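Local coordinates for protein fructosyl amine: oxygen oxidoreductase (Aspergillus fumigatus, PDB 3DJE) that oxidatively deglycates fructosyl amino acids (Amadori compounds) with a bound FAD cofactor, as a fructosamine oxidase (amadoriase II), at residues 31-41 against 176-187; 347-357 against 373-381. One frame throughout, in Å; residues are numbered along the deposited sequence.

Contact 1: residues 31-41 against 176-187; sequences TNVTVLDPYPV and VKFVTGTPQGRV. With FAD (flavin-adenine dinucleotide), chain C.
Pro38 CB sits 3.4 Å above the plane of the Arg186 guanidinium, toward its rim; the bend of the arginine chain at chi3 (-80°) folds the group back over the proline. From another side Pro38 packs against the purine of FAD with CG and CD, CD being 3.2 Å from FAD N3A. Asp37 and Val187, one from each segment, hold the adenosine end of the cofactor between them. The Asp37 carboxylate takes one ribose hydroxyl on each oxygen, FAD O2B on OD1 at 2.7 Å and FAD O3B on OD2. Val187 reads the adenine through its backbone: its N-H donates to FAD N1A (3.1 Å), and its carbonyl receives the amino group N6A. This is the nucleotide end of a Rossmann-type dinucleotide fold, with the acidic residue at the end of strand 33-37 binding the ribose diol. Behind it, strands 33-37 and 177-180 run parallel, joined by four backbone hydrogen bonds, among them Val179 N to Val35 O (2.7 Å). On one face of the sheet Val35 CB lies over the Phe178 ring, and Val41 CG2 reaches the same ring at CD1. On the other, Leu36 spreads its methyls, CD2 to Val179 CB and CD1 to Val187 CG2 (both 3.7 Å). Asp37 itself is steadied from the second shell: Tyr39 N donates to the anti lone pair of OD1, closing an Asx turn, while Ala14 N binds OD2. Just beyond, Thr182 OG1 donates to Pro38 O at 2.8 Å, in the carbonyl plane, tying the loop after strand 177-180 to the proline.

Contact 2: residues 347-357 against 373-381; sequences IDRHPQYHSLV and IGNLIVDAM
Helix 373-382 packs across the mixed FAD-binding sheet near its outer strands, where the short antiparallel strand 346-347 adds to strand 356-360; the chain between these strands makes the excursion 348-355. The contact is almost wholly apolar. Ile347 points at the helix and divides its two branches along it. Ile347 CD1 reaches toward the helix's N-terminal part, meeting Ile373 CD1 at 3.8 Å and Leu376 CD2 at 3.9 Å, with the side chains crossing at a slant. Ile347 CG2, set anti to the backbone N, instead settles between Ile377 and Ala380, 3.9 Å from Ile377 CG1. Ala380 turns its methyl toward the strands, and this small group lets Ile347 CG2 and Val357 CG1 approach it together, Val357 CG1 lying 4.2 Å from Ala380 CB. The backbone of Asp348 comes up to the same methyl, its CA 4.2 Å from Ala380 CB. The other methyl of Val357, CG2, lies 3.8 Å from CB of selenomethionine Met381, the two side chains meeting at about a right angle. Arg349 lies across the C-terminal part of segment 373-381: with the chain bent at chi2 and chi3, Arg349 CD comes 3.1 Å from Ala380 O, and that oxygen stands at the edge of the guanidinium, near its plane. On the sheet side, Val357, Ile377 and Met381 all reach Phe214 of strand 212-215. Helix 16-27 touches Ile373 through Trp17 and Ile377 through Thr21, while Ile393 of helix 387-393 closes over Ile347 and Leu376.

Contacts 1 and 2 belong to the same mixed sheet but to its two ends: strand 177-180 is outermost at one, strand 346-347 at the other, with strands 9-12 and 212-215 lying between 33-37 and 356-360. Their centres are 20 Å apart and their nearest atoms about 8 Å, without touching. Helix 16-27 bridges them, packing on Val33, Val35 and Val176 of contact 1 and on Ile373 and Ile377 of contact 2. Contact 1 binds FAD directly. Contact 2 stays back from it: the Ile373 side chain is about 7 Å from FAD and about 13 Å from the bound ligand FSA, a thio-fructopyranose, beside the FAD-binding Trp17.

Contact 1: residues 31-41 against 176-187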
loop_
_atom_site.group_PDB
_atom_site.type_symbol
_atom_site.label_atom_id
_atom_site.label_comp_id
_atom_site.label_asym_id
_atom_site.label_seq_id
_atom_site.Cartn_x
_atom_site.Cartn_y
_atom_site.Cartn_z
ATOM N N THR A 31 27.059 -3.709 4.324
ATOM C CA THR A 31 27.384 -3.089 5.611
ATOM C C THR A 31 27.494 -1.565 5.573
ATOM O O THR A 31 27.857 -0.957 6.586
ATOM C CB THR A 31 28.722 -3.607 6.144
ATOM O OG1 THR A 31 29.741 -3.294 5.194
ATOM C CG2 THR A 31 28.686 -5.104 6.344
ATOM N N ASN A 32 27.180 -0.958 4.429
ATOM C CA ASN A 32 27.296 0.487 4.278
ATOM C C ASN A 32 26.062 1.093 3.602
ATOM O O ASN A 32 26.164 1.772 2.573
ATOM C CB ASN A 32 28.595 0.829 3.530
ATOM C CG ASN A 32 28.920 2.322 3.550
ATOM O OD1 ASN A 32 28.328 3.098 4.310
ATOM N ND2 ASN A 32 29.865 2.732 2.701
ATOM N N VAL A 33 24.905 0.865 4.221
ATOM C CA VAL A 33 23.612 1.278 3.643
ATOM C C VAL A 33 23.077 2.455 4.440
ATOM O O VAL A 33 23.077 2.424 5.676
ATOM C CB VAL A 33 22.587 0.116 3.729
ATOM C CG1 VAL A 33 21.235 0.528 3.126
ATOM C CG2 VAL A 33 23.139 -1.149 3.050
ATOM N N THR A 34 22.627 3.491 3.726
ATOM C CA THR A 34 22.004 4.647 4.363
ATOM C C THR A 34 20.606 4.834 3.793
ATOM O O THR A 34 20.411 4.743 2.578
ATOM C CB THR A 34 22.832 5.932 4.132
ATOM O OG1 THR A 34 24.150 5.749 4.669
ATOM C CG2 THR A 34 22.203 7.124 4.836
ATOM N N VAL A 35 19.642 5.088 4.670
ATOM C CA VAL A 35 18.267 5.349 4.240
ATOM C C VAL A 35 17.876 6.763 4.650
ATOM O O VAL A 35 18.077 7.150 5.814
ATOM C CB VAL A 35 17.261 4.335 4.859
ATOM C CG1 VAL A 35 15.850 4.541 4.266
ATOM C CG2 VAL A 35 17.708 2.888 4.620
ATOM N N LEU A 36 17.280 7.495 3.706
ATOM C CA LEU A 36 16.853 8.890 3.925
ATOM C C LEU A 36 15.340 9.027 3.858
ATOM O O LEU A 36 14.716 8.572 2.904
ATOM C CB LEU A 36 17.450 9.800 2.835
ATOM C CG LEU A 36 18.973 9.834 2.688
ATOM C CD1 LEU A 36 19.341 10.641 1.437
ATOM C CD2 LEU A 36 19.634 10.415 3.928
ATOM N N ASP A 37 14.754 9.700 4.840
ATOM C CA ASP A 37 13.298 9.949 4.814
ATOM C C ASP A 37 12.990 11.246 5.578
ATOM O O ASP A 37 13.569 11.469 6.627
ATOM C CB ASP A 37 12.580 8.753 5.459
ATOM C CG ASP A 37 11.099 8.682 5.117
ATOM O OD1 ASP A 37 10.336 9.578 5.544
ATOM O OD2 ASP A 37 10.691 7.727 4.423
ATOM N N PRO A 38 12.077 12.097 5.053
ATOM C CA PRO A 38 11.732 13.367 5.696
ATOM C C PRO A 38 10.921 13.222 6.991
ATOM O O PRO A 38 10.748 14.214 7.714
ATOM C CB PRO A 38 10.901 14.096 4.625
ATOM C CG PRO A 38 10.328 13.034 3.781
ATOM C CD PRO A 38 11.361 11.916 3.781
ATOM N N TYR A 39 10.450 12.010 7.283
ATOM C CA TYR A 39 9.718 11.739 8.528
ATOM C C TYR A 39 10.427 10.674 9.377
ATOM O O TYR A 39 11.074 9.786 8.828
ATOM C CB TYR A 39 8.289 11.272 8.228
ATOM C CG TYR A 39 7.398 12.324 7.613
ATOM C CD1 TYR A 39 6.459 13.006 8.389
ATOM C CD2 TYR A 39 7.481 12.631 6.255
ATOM C CE1 TYR A 39 5.632 13.984 7.823
ATOM C CE2 TYR A 39 6.663 13.625 5.679
ATOM C CZ TYR A 39 5.742 14.284 6.477
ATOM O OH TYR A 39 4.921 15.249 5.918
ATOM N N PRO A 40 10.277 10.729 10.721
ATOM C CA PRO A 40 10.807 9.632 11.533
ATOM C C PRO A 40 10.100 8.323 11.187
ATOM O O PRO A 40 8.944 8.344 10.769
ATOM C CB PRO A 40 10.449 10.038 12.972
ATOM C CG PRO A 40 10.002 11.453 12.915
ATOM C CD PRO A 40 9.576 11.746 11.529
ATOM N N VAL A 41 10.794 7.191 11.305
ATOM C CA VAL A 41 10.123 5.899 11.174
ATOM C C VAL A 41 9.184 5.715 12.375
ATOM O O VAL A 41 9.611 5.876 13.524
ATOM C CB VAL A 41 11.142 4.709 11.108
ATOM C CG1 VAL A 41 10.427 3.360 11.074
ATOM C CG2 VAL A 41 12.065 4.844 9.892
ATOM N N VAL A 176 22.330 -0.775 9.262
ATOM C CA VAL A 176 21.782 0.230 8.345
ATOM C C VAL A 176 21.608 1.567 9.078
ATOM O O VAL A 176 21.121 1.618 10.225
ATOM C CB VAL A 176 20.448 -0.238 7.707
ATOM C CG1 VAL A 176 19.818 0.882 6.838
ATOM C CG2 VAL A 176 20.656 -1.522 6.889
ATOM N N LYS A 177 22.039 2.629 8.405
ATOM C CA LYS A 177 21.940 3.997 8.904
ATOM C C LYS A 177 20.612 4.581 8.441
ATOM O O LYS A 177 20.337 4.623 7.247
ATOM C CB LYS A 177 23.101 4.825 8.348
ATOM C CG LYS A 177 24.480 4.305 8.757
ATOM C CD LYS A 177 25.563 4.661 7.731
ATOM C CE LYS A 177 25.719 3.597 6.639
ATOM N NZ LYS A 177 25.760 2.195 7.156
ATOM N N PHE A 178 19.781 5.011 9.387
ATOM C CA PHE A 178 18.554 5.728 9.033
ATOM C C PHE A 178 18.719 7.188 9.371
ATOM O O PHE A 178 18.936 7.533 10.538
ATOM C CB PHE A 178 17.321 5.176 9.768
ATOM C CG PHE A 178 16.823 3.869 9.223
ATOM C CD1 PHE A 178 15.678 3.815 8.422
ATOM C CD2 PHE A 178 17.497 2.689 9.504
ATOM C CE1 PHE A 178 15.213 2.588 7.911
ATOM C CE2 PHE A 178 17.048 1.462 9.001
ATOM C CZ PHE A 178 15.906 1.408 8.200
ATOM N N VAL A 179 18.601 8.036 8.352
ATOM C CA VAL A 179 18.667 9.483 8.532
ATOM C C VAL A 179 17.279 10.036 8.222
ATOM O O VAL A 179 16.876 10.117 7.059
ATOM C CB VAL A 179 19.746 10.137 7.629
ATOM C CG1 VAL A 179 19.782 11.653 7.853
ATOM C CG2 VAL A 179 21.122 9.492 7.882
ATOM N N THR A 180 16.550 10.383 9.276
ATOM C CA THR A 180 15.127 10.660 9.149
ATOM C C THR A 180 14.751 12.001 9.749
ATOM O O THR A 180 15.468 12.536 10.609
ATOM C CB THR A 180 14.273 9.574 9.825
ATOM O OG1 THR A 180 14.551 9.553 11.232
ATOM C CG2 THR A 180 14.525 8.206 9.198
ATOM N N GLY A 181 13.622 12.531 9.302
ATOM C CA GLY A 181 13.196 13.844 9.739
ATOM C C GLY A 181 13.540 14.900 8.718
ATOM O O GLY A 181 14.253 14.653 7.749
ATOM N N THR A 182 12.997 16.086 8.933
ATOM C CA THR A 182 13.220 17.210 8.049
ATOM C C THR A 182 13.990 18.279 8.841
ATOM O O THR A 182 13.618 18.594 9.989
ATOM C CB THR A 182 11.862 17.742 7.510
ATOM O OG1 THR A 182 11.229 16.732 6.699
ATOM C CG2 THR A 182 12.043 18.997 6.686
ATOM N N PRO A 183 15.044 18.866 8.237
ATOM C CA PRO A 183 15.492 18.720 6.844
ATOM C C PRO A 183 16.457 17.583 6.524
ATOM O O PRO A 183 16.681 17.325 5.339
ATOM C CB PRO A 183 16.221 20.048 6.587
ATOM C CG PRO A 183 16.845 20.369 7.923
ATOM C CD PRO A 183 15.868 19.848 8.973
ATOM N N GLN A 184 17.028 16.930 7.535
ATOM C CA GLN A 184 18.160 15.998 7.327
ATOM C C GLN A 184 17.866 14.814 6.395
ATOM O O GLN A 184 18.768 14.331 5.715
ATOM C CB GLN A 184 18.740 15.496 8.660
ATOM C CG GLN A 184 17.720 14.805 9.590
ATOM C CD GLN A 184 16.914 15.797 10.458
ATOM O OE1 GLN A 184 17.022 17.023 10.307
ATOM N NE2 GLN A 184 16.099 15.259 11.374
ATOM N N GLY A 185 16.619 14.357 6.372
ATOM C CA GLY A 185 16.257 13.201 5.542
ATOM C C GLY A 185 15.388 13.519 4.339
ATOM O O GLY A 185 14.938 12.605 3.652
ATOM N N ARG A 186 15.133 14.808 4.084
ATOM C CA ARG A 186 14.293 15.200 2.962
ATOM C C ARG A 186 15.159 15.383 1.724
ATOM O O ARG A 186 15.881 16.384 1.595
ATOM C CB ARG A 186 13.496 16.488 3.255
ATOM C CG ARG A 186 12.728 16.995 2.036
ATOM C CD ARG A 186 11.675 18.059 2.360
ATOM N NE ARG A 186 10.445 17.461 2.887
ATOM C CZ ARG A 186 9.570 16.757 2.164
ATOM N NH1 ARG A 186 9.787 16.542 0.863
ATOM N NH2 ARG A 186 8.480 16.252 2.743
ATOM N N VAL A 187 15.088 14.428 0.806
ATOM C CA VAL A 187 15.855 14.564 -0.438
ATOM C C VAL A 187 15.243 15.683 -1.274
ATOM O O VAL A 187 14.017 15.742 -1.448
ATOM C CB VAL A 187 15.864 13.253 -1.250
ATOM C CG1 VAL A 187 16.462 13.485 -2.619
ATOM C CG2 VAL A 187 16.655 12.171 -0.505
HETATM P PA FAD C . 5.426 4.275 1.181
HETATM O O1A FAD C . 5.358 3.208 2.186
HETATM O O2A FAD C . 4.339 5.302 1.153
HETATM O O5B FAD C . 6.847 4.935 1.396
HETATM C C5B FAD C . 7.277 6.104 0.694
HETATM C C4B FAD C . 8.347 6.774 1.565
HETATM O O4B FAD C . 8.892 7.794 0.708
HETATM C C3B FAD C . 7.640 7.493 2.738
HETATM O O3B FAD C . 8.109 7.003 4.005
HETATM C C2B FAD C . 8.045 8.957 2.502
HETATM O O2B FAD C . 8.326 9.666 3.749
HETATM C C1B FAD C . 9.288 8.807 1.580
HETATM N N9A FAD C . 9.574 10.143 0.972
HETATM C C8A FAD C . 8.702 11.056 0.496
HETATM N N7A FAD C . 9.387 12.146 0.093
HETATM C C5A FAD C . 10.689 11.916 0.319
HETATM C C6A FAD C . 11.854 12.666 0.127
HETATM N N6A FAD C . 11.781 13.918 -0.384
HETATM N N1A FAD C . 13.038 12.124 0.471
HETATM C C2A FAD C . 13.119 10.891 0.987
HETATM N N3A FAD C . 12.025 10.149 1.187
HETATM C C4A FAD C . 10.808 10.645 0.860
HETATM N N1 FAD C . -1.585 -2.853 0.429
HETATM C C2 FAD C . -1.794 -4.176 0.811
HETATM O O2 FAD C . -1.005 -5.070 0.498
HETATM N N3 FAD C . -2.928 -4.490 1.560
HETATM C C4 FAD C . -3.859 -3.523 1.924
HETATM O O4 FAD C . -4.852 -3.838 2.592
HETATM C C4X FAD C . -3.646 -2.197 1.516
HETATM N N5 FAD C . -4.566 -1.205 1.848
HETATM C C5X FAD C . -4.256 0.128 1.592
HETATM C C6 FAD C . -5.084 1.116 2.117
HETATM C C7 FAD C . -4.780 2.458 1.921
HETATM C C7M FAD C . -5.743 3.502 2.503
HETATM C C8 FAD C . -3.631 2.821 1.222
HETATM C C8M FAD C . -3.256 4.315 1.074
HETATM C C9 FAD C . -2.791 1.822 0.710
HETATM C C9A FAD C . -3.093 0.468 0.903
HETATM N N10 FAD C . -2.277 -0.559 0.390
HETATM C C10 FAD C . -2.509 -1.880 0.774
HETATM C "C1'" FAD C . -1.173 -0.249 -0.529
HETATM C "C2'" FAD C . 0.140 -0.148 0.249
HETATM O "O2'" FAD C . -0.075 0.576 1.481
HETATM C "C3'" FAD C . 1.180 0.562 -0.612
HETATM O "O3'" FAD C . 1.170 -0.015 -1.935
HETATM C "C4'" FAD C . 2.598 0.411 -0.051
HETATM O "O4'" FAD C . 2.639 0.654 1.355
HETATM C "C5'" FAD C . 3.518 1.412 -0.760
HETATM O "O5'" FAD C . 4.865 1.247 -0.287
HETATM P P FAD C . 6.024 2.224 -0.808
HETATM O O1P FAD C . 6.022 2.226 -2.302
HETATM O O2P FAD C . 7.238 1.838 -0.060
HETATM O O3P FAD C . 5.582 3.687 -0.312
HETATM O O HOH W 1 24.689 -0.574 6.558
HETATM O O HOH W 2 13.347 7.396 12.627
#

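Contact 2: residues 347-357 against 373-381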
loop_
_atom_site.group_PDB
_atom_site.type_symbol
_atom_site.label_atom_id
_atom_site.label_comp_id
_atom_site.label_asym_id
_atom_site.label_seq_id
_atom_site.Cartn_x
_atom_site.Cartn_y
_atom_site.Cartn_z
ATOM N N ILE A 347 10.124 -2.394 -10.798
ATOM C CA ILE A 347 11.325 -2.770 -10.057
ATOM C C ILE A 347 12.357 -3.158 -11.097
ATOM O O ILE A 347 12.206 -4.175 -11.782
ATOM C CB ILE A 347 11.045 -3.947 -9.069
ATOM C CG1 ILE A 347 10.056 -3.498 -7.977
ATOM C CG2 ILE A 347 12.350 -4.504 -8.486
ATOM C CD1 ILE A 347 9.366 -4.654 -7.235
ATOM N N ASP A 348 13.371 -2.312 -11.265
ATOM C CA ASP A 348 14.350 -2.499 -12.325
ATOM C C ASP A 348 15.500 -1.538 -12.100
ATOM O O ASP A 348 15.386 -0.572 -11.343
ATOM C CB ASP A 348 13.699 -2.196 -13.677
ATOM C CG ASP A 348 14.438 -2.832 -14.880
ATOM O OD1 ASP A 348 15.481 -3.517 -14.737
ATOM O OD2 ASP A 348 13.942 -2.636 -16.012
ATOM N N ARG A 349 16.619 -1.822 -12.751
ATOM C CA ARG A 349 17.644 -0.808 -12.942
ATOM C C ARG A 349 17.117 0.186 -13.961
ATOM O O ARG A 349 16.376 -0.192 -14.882
ATOM C CB ARG A 349 18.911 -1.447 -13.490
ATOM C CG ARG A 349 19.229 -2.742 -12.803
ATOM C CD ARG A 349 20.493 -2.700 -12.050
ATOM N NE ARG A 349 21.519 -3.465 -12.742
ATOM C CZ ARG A 349 22.334 -2.957 -13.662
ATOM N NH1 ARG A 349 22.241 -1.676 -14.002
ATOM N NH2 ARG A 349 23.248 -3.728 -14.241
ATOM N N HIS A 350 17.497 1.452 -13.807
ATOM C CA HIS A 350 17.172 2.450 -14.816
ATOM C C HIS A 350 17.954 2.123 -16.114
ATOM O O HIS A 350 19.125 1.751 -16.048
ATOM C CB HIS A 350 17.508 3.851 -14.312
ATOM C CG HIS A 350 16.931 4.933 -15.161
ATOM N ND1 HIS A 350 17.539 5.373 -16.320
ATOM C CD2 HIS A 350 15.782 5.636 -15.041
ATOM C CE1 HIS A 350 16.796 6.323 -16.864
ATOM N NE2 HIS A 350 15.722 6.496 -16.111
ATOM N N PRO A 351 17.293 2.229 -17.286
ATOM C CA PRO A 351 17.924 1.864 -18.569
ATOM C C PRO A 351 19.134 2.706 -18.976
ATOM O O PRO A 351 19.997 2.221 -19.733
ATOM C CB PRO A 351 16.793 2.051 -19.583
ATOM C CG PRO A 351 15.836 2.987 -18.945
ATOM C CD PRO A 351 15.897 2.659 -17.477
ATOM N N GLN A 352 19.201 3.943 -18.490
ATOM C CA GLN A 352 20.316 4.837 -18.805
ATOM C C GLN A 352 21.208 5.167 -17.612
ATOM O O GLN A 352 22.440 5.203 -17.747
ATOM C CB GLN A 352 19.803 6.121 -19.447
ATOM C CG GLN A 352 20.925 7.068 -19.874
ATOM C CD GLN A 352 20.425 8.335 -20.540
ATOM O OE1 GLN A 352 21.228 9.152 -21.004
ATOM N NE2 GLN A 352 19.107 8.501 -20.612
ATOM N N TYR A 353 20.591 5.433 -16.458
ATOM C CA TYR A 353 21.341 5.754 -15.245
ATOM C C TYR A 353 21.782 4.462 -14.560
ATOM O O TYR A 353 21.035 3.881 -13.760
ATOM C CB TYR A 353 20.505 6.626 -14.295
ATOM C CG TYR A 353 19.869 7.833 -14.954
ATOM C CD1 TYR A 353 20.589 8.617 -15.856
ATOM C CD2 TYR A 353 18.551 8.188 -14.675
ATOM C CE1 TYR A 353 20.003 9.726 -16.477
ATOM C CE2 TYR A 353 17.952 9.300 -15.280
ATOM C CZ TYR A 353 18.689 10.059 -16.178
ATOM O OH TYR A 353 18.113 11.150 -16.785
ATOM N N HIS A 354 22.998 4.041 -14.898
ATOM C CA HIS A 354 23.639 2.783 -14.462
ATOM C C HIS A 354 23.534 2.475 -12.957
ATOM O O HIS A 354 23.399 1.316 -12.566
ATOM C CB HIS A 354 25.120 2.834 -14.909
ATOM C CG HIS A 354 25.981 1.731 -14.370
ATOM N ND1 HIS A 354 26.685 1.843 -13.188
ATOM C CD2 HIS A 354 26.283 0.510 -14.875
ATOM C CE1 HIS A 354 27.361 0.727 -12.975
ATOM N NE2 HIS A 354 27.134 -0.099 -13.982
ATOM N N SER A 355 23.604 3.510 -12.127
ATOM C CA SER A 355 23.715 3.344 -10.681
ATOM C C SER A 355 22.367 3.414 -9.977
ATOM O O SER A 355 22.316 3.257 -8.762
ATOM C CB SER A 355 24.651 4.413 -10.094
ATOM O OG SER A 355 25.946 4.360 -10.690
ATOM N N LEU A 356 21.298 3.670 -10.730
ATOM C CA LEU A 356 19.959 3.842 -10.142
ATOM C C LEU A 356 19.121 2.571 -10.213
ATOM O O LEU A 356 19.066 1.912 -11.262
ATOM C CB LEU A 356 19.215 4.991 -10.832
ATOM C CG LEU A 356 17.810 5.343 -10.319
ATOM C CD1 LEU A 356 17.868 5.855 -8.889
ATOM C CD2 LEU A 356 17.124 6.368 -11.232
ATOM N N VAL A 357 18.471 2.246 -9.093
ATOM C CA VAL A 357 17.538 1.120 -9.013
ATOM C C VAL A 357 16.180 1.664 -8.583
ATOM O O VAL A 357 16.094 2.427 -7.624
ATOM C CB VAL A 357 18.007 0.055 -7.998
ATOM C CG1 VAL A 357 17.069 -1.161 -8.009
ATOM C CG2 VAL A 357 19.433 -0.411 -8.330
ATOM N N ILE A 373 9.646 -8.133 -0.713
ATOM C CA ILE A 373 9.883 -7.330 -1.912
ATOM C C ILE A 373 11.329 -6.809 -1.964
ATOM O O ILE A 373 11.893 -6.652 -3.046
ATOM C CB ILE A 373 8.820 -6.183 -2.064
ATOM C CG1 ILE A 373 8.673 -5.747 -3.531
ATOM C CG2 ILE A 373 9.162 -4.997 -1.140
ATOM C CD1 ILE A 373 8.044 -6.805 -4.445
ATOM N N GLY A 374 11.923 -6.539 -0.800
ATOM C CA GLY A 374 13.334 -6.127 -0.735
ATOM C C GLY A 374 14.270 -7.098 -1.450
ATOM O O GLY A 374 15.260 -6.680 -2.061
ATOM N N ASN A 375 13.963 -8.392 -1.391
ATOM C CA ASN A 375 14.810 -9.387 -2.060
ATOM C C ASN A 375 14.802 -9.183 -3.566
ATOM O O ASN A 375 15.836 -9.324 -4.235
ATOM C CB ASN A 375 14.357 -10.808 -1.717
ATOM C CG ASN A 375 15.179 -11.427 -0.603
ATOM O OD1 ASN A 375 16.337 -11.051 -0.368
ATOM N ND2 ASN A 375 14.577 -12.383 0.104
ATOM N N LEU A 376 13.626 -8.851 -4.095
ATOM C CA LEU A 376 13.468 -8.625 -5.527
ATOM C C LEU A 376 14.147 -7.313 -5.962
ATOM O O LEU A 376 14.754 -7.237 -7.021
ATOM C CB LEU A 376 11.986 -8.622 -5.909
ATOM C CG LEU A 376 11.668 -8.512 -7.397
ATOM C CD1 LEU A 376 12.270 -9.698 -8.207
ATOM C CD2 LEU A 376 10.149 -8.407 -7.590
ATOM N N ILE A 377 14.071 -6.299 -5.109
ATOM C CA ILE A 377 14.706 -5.015 -5.397
ATOM C C ILE A 377 16.243 -5.153 -5.349
ATOM O O ILE A 377 16.972 -4.594 -6.191
ATOM C CB ILE A 377 14.194 -3.899 -4.434
ATOM C CG1 ILE A 377 12.683 -3.646 -4.666
ATOM C CG2 ILE A 377 15.033 -2.616 -4.601
ATOM C CD1 ILE A 377 11.978 -2.898 -3.533
ATOM N N VAL A 378 16.736 -5.908 -4.367
ATOM C CA VAL A 378 18.185 -6.219 -4.313
ATOM C C VAL A 378 18.588 -7.061 -5.542
ATOM O O VAL A 378 19.623 -6.816 -6.151
ATOM C CB VAL A 378 18.605 -6.863 -2.986
ATOM C CG1 VAL A 378 20.112 -7.217 -3.000
ATOM C CG2 VAL A 378 18.343 -5.890 -1.830
ATOM N N ASP A 379 17.765 -8.047 -5.905
ATOM C CA ASP A 379 18.028 -8.822 -7.112
ATOM C C ASP A 379 18.178 -7.924 -8.344
ATOM O O ASP A 379 19.043 -8.148 -9.188
ATOM C CB ASP A 379 16.930 -9.852 -7.337
ATOM C CG ASP A 379 17.053 -11.069 -6.421
ATOM O OD1 ASP A 379 18.093 -11.255 -5.729
ATOM O OD2 ASP A 379 16.086 -11.865 -6.410
ATOM N N ALA A 380 17.341 -6.894 -8.441
ATOM C CA ALA A 380 17.439 -5.966 -9.562
ATOM C C ALA A 380 18.801 -5.276 -9.572
ATOM O O ALA A 380 19.444 -5.180 -10.616
ATOM C CB ALA A 380 16.302 -4.952 -9.522
HETATM N N MSE A 381 19.252 -4.808 -8.410
HETATM C CA MSE A 381 20.567 -4.169 -8.326
HETATM C C MSE A 381 21.648 -5.136 -8.788
HETATM O O MSE A 381 22.533 -4.768 -9.565
HETATM C CB MSE A 381 20.879 -3.674 -6.910
HETATM C CG MSE A 381 22.184 -2.879 -6.849
HETATM SE SE MSE A 381 23.058 -2.750 -5.103
HETATM C CE MSE A 381 23.098 -4.619 -4.581
#